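Local structure of uncharacterized protein BF1032 (Bacteroides fragilis, 3NRH) at residues Pro67-Thr72 with Ile123-Phe128. The protein is of unknown function, a predominantly alpha-helical member of the DUF5063 family. Sequence-based numbering, arbitrary orientation.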
loop_
_atom_site.group_PDB
_atom_site.type_symbol
_atom_site.label_atom_id
_atom_site.label_comp_id
_atom_site.label_asym_id
_atom_site.label_seq_id
_atom_site.Cartn_x
_atom_site.Cartn_y
_atom_site.Cartn_z
ATOM N N PRO A 67 22.568 16.091 -9.976
ATOM C CA PRO A 67 21.884 16.672 -8.815
ATOM C C PRO A 67 22.724 16.418 -7.566
ATOM O O PRO A 67 23.435 15.415 -7.492
ATOM C CB PRO A 67 20.562 15.906 -8.772
ATOM C CG PRO A 67 20.353 15.482 -10.198
ATOM C CD PRO A 67 21.735 15.066 -10.625
ATOM N N GLU A 68 22.662 17.324 -6.596
ATOM C CA GLU A 68 23.410 17.142 -5.354
ATOM C C GLU A 68 22.840 15.926 -4.637
ATOM O O GLU A 68 21.664 15.603 -4.791
ATOM C CB GLU A 68 23.264 18.369 -4.441
ATOM C CG GLU A 68 24.202 19.527 -4.751
ATOM C CD GLU A 68 24.024 20.688 -3.783
ATOM O OE1 GLU A 68 24.024 20.448 -2.555
ATOM O OE2 GLU A 68 23.888 21.842 -4.249
ATOM N N THR A 69 23.676 15.251 -3.862
ATOM C CA THR A 69 23.241 14.085 -3.109
ATOM C C THR A 69 23.218 14.476 -1.636
ATOM O O THR A 69 23.967 15.352 -1.210
ATOM C CB THR A 69 24.210 12.896 -3.312
ATOM O OG1 THR A 69 24.180 12.487 -4.684
ATOM C CG2 THR A 69 23.808 11.720 -2.438
ATOM N N TYR A 70 22.345 13.845 -0.863
ATOM C CA TYR A 70 22.260 14.154 0.555
ATOM C C TYR A 70 22.754 13.006 1.420
ATOM O O TYR A 70 23.605 13.190 2.290
ATOM C CB TYR A 70 20.815 14.470 0.965
ATOM C CG TYR A 70 20.671 14.719 2.454
ATOM C CD1 TYR A 70 20.784 16.003 2.986
ATOM C CD2 TYR A 70 20.460 13.661 3.337
ATOM C CE1 TYR A 70 20.691 16.226 4.363
ATOM C CE2 TYR A 70 20.369 13.872 4.712
ATOM C CZ TYR A 70 20.480 15.153 5.219
ATOM O OH TYR A 70 20.355 15.357 6.581
ATOM N N VAL A 71 22.206 11.819 1.176
ATOM C CA VAL A 71 22.539 10.645 1.971
ATOM C C VAL A 71 23.973 10.140 1.862
ATOM O O VAL A 71 24.430 9.732 0.795
ATOM C CB VAL A 71 21.569 9.483 1.657
ATOM C CG1 VAL A 71 21.897 8.277 2.525
ATOM C CG2 VAL A 71 20.134 9.930 1.904
ATOM N N THR A 72 24.669 10.173 2.992
ATOM C CA THR A 72 26.042 9.702 3.090
ATOM C C THR A 72 25.990 8.369 3.834
ATOM O O THR A 72 24.939 7.981 4.346
ATOM C CB THR A 72 26.910 10.682 3.902
ATOM O OG1 THR A 72 26.413 10.763 5.245
ATOM C CG2 THR A 72 26.880 12.065 3.269
ATOM N N ILE A 123 14.328 8.565 -1.616
ATOM C CA ILE A 123 13.372 9.647 -1.371
ATOM C C ILE A 123 14.040 10.917 -0.837
ATOM O O ILE A 123 13.764 12.017 -1.317
ATOM C CB ILE A 123 12.272 9.206 -0.382
ATOM C CG1 ILE A 123 11.622 7.907 -0.873
ATOM C CG2 ILE A 123 11.208 10.306 -0.257
ATOM C CD1 ILE A 123 11.000 8.013 -2.254
ATOM N N LYS A 124 14.922 10.763 0.149
ATOM C CA LYS A 124 15.609 11.911 0.745
ATOM C C LYS A 124 16.487 12.660 -0.259
ATOM O O LYS A 124 16.517 13.894 -0.269
ATOM C CB LYS A 124 16.465 11.455 1.930
ATOM C CG LYS A 124 17.204 12.581 2.657
ATOM C CD LYS A 124 16.245 13.560 3.325
ATOM C CE LYS A 124 17.002 14.611 4.136
ATOM N NZ LYS A 124 16.076 15.512 4.892
ATOM N N ASP A 125 17.209 11.923 -1.098
ATOM C CA ASP A 125 18.069 12.566 -2.091
ATOM C C ASP A 125 17.227 13.421 -3.028
ATOM O O ASP A 125 17.624 14.525 -3.413
ATOM C CB ASP A 125 18.849 11.525 -2.903
ATOM C CG ASP A 125 20.050 10.975 -2.152
ATOM O OD1 ASP A 125 20.404 11.532 -1.091
ATOM O OD2 ASP A 125 20.652 9.989 -2.631
ATOM N N PHE A 126 16.053 12.906 -3.379
ATOM C CA PHE A 126 15.143 13.616 -4.262
ATOM C C PHE A 126 14.581 14.914 -3.660
ATOM O O PHE A 126 14.706 15.982 -4.259
ATOM C CB PHE A 126 13.979 12.704 -4.658
ATOM C CG PHE A 126 12.811 13.442 -5.241
ATOM C CD1 PHE A 126 12.947 14.171 -6.419
ATOM C CD2 PHE A 126 11.584 13.450 -4.587
ATOM C CE1 PHE A 126 11.874 14.901 -6.936
ATOM C CE2 PHE A 126 10.505 14.176 -5.094
ATOM C CZ PHE A 126 10.653 14.903 -6.271
ATOM N N ILE A 127 13.963 14.832 -2.485
ATOM C CA ILE A 127 13.368 16.031 -1.895
ATOM C C ILE A 127 14.372 17.100 -1.481
ATOM O O ILE A 127 14.049 18.292 -1.490
ATOM C CB ILE A 127 12.454 15.701 -0.695
ATOM C CG1 ILE A 127 13.250 15.019 0.416
ATOM C CG2 ILE A 127 11.284 14.840 -1.171
ATOM C CD1 ILE A 127 12.439 14.787 1.683
ATOM N N PHE A 128 15.584 16.687 -1.124
ATOM C CA PHE A 128 16.611 17.657 -0.755
ATOM C C PHE A 128 16.890 18.543 -1.969
ATOM O O PHE A 128 16.817 19.778 -1.894
ATOM C CB PHE A 128 17.901 16.953 -0.329
ATOM C CG PHE A 128 19.057 17.895 -0.111
ATOM C CD1 PHE A 128 18.936 18.975 0.759
ATOM C CD2 PHE A 128 20.262 17.708 -0.783
ATOM C CE1 PHE A 128 20.003 19.859 0.957
ATOM C CE2 PHE A 128 21.332 18.583 -0.594
ATOM C CZ PHE A 128 21.199 19.660 0.280
HETATM O O HOH W 1 19.528 13.762 -5.209
HETATM O O HOH W 2 20.226 14.767 -2.672
HETATM O O HOH W 3 22.815 8.945 -1.468
#
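One face of the Tyr-70 ring carries the aliphatic end of Lys-124, whose CE lies 3.6 Å from the centroid of that ring in a CH-pi contact. The ammonium group follows over the same face as a cation-pi partner, while NZ itself forms a salt bridge with Glu-28 on helix 11-28. With its bend at chi2 (65°), the lysine chain lies across the tyrosine. Tyr-70 also turns an edge toward Phe-128, setting CD1 over the centre of one phenylalanine face; this T-shaped pair has planes at 62°. Water 2 lies in plane at the edge of the Phe-128 ring, 2.7 Å from both Glu-68 O and Asp-125 O, between the two carbonyls. Asp-125 reaches out from helix 112-131 to the backbone of the 67-72 loop. Its OD1 accepts two N-H groups: Val-71 N, 2.9 Å from Asp-125 OD1, arrives almost straight (176°) and nearly along the C-O direction, whereas Tyr-70 N comes from above the carboxylate plane. The other oxygen, OD2, accepts a hydrogen bond from water 3, which also donates to Val-71 O. One carboxylate thus fastens the loop leading into helix 73-87, and its negative charge is probably eased by the two amides and the water.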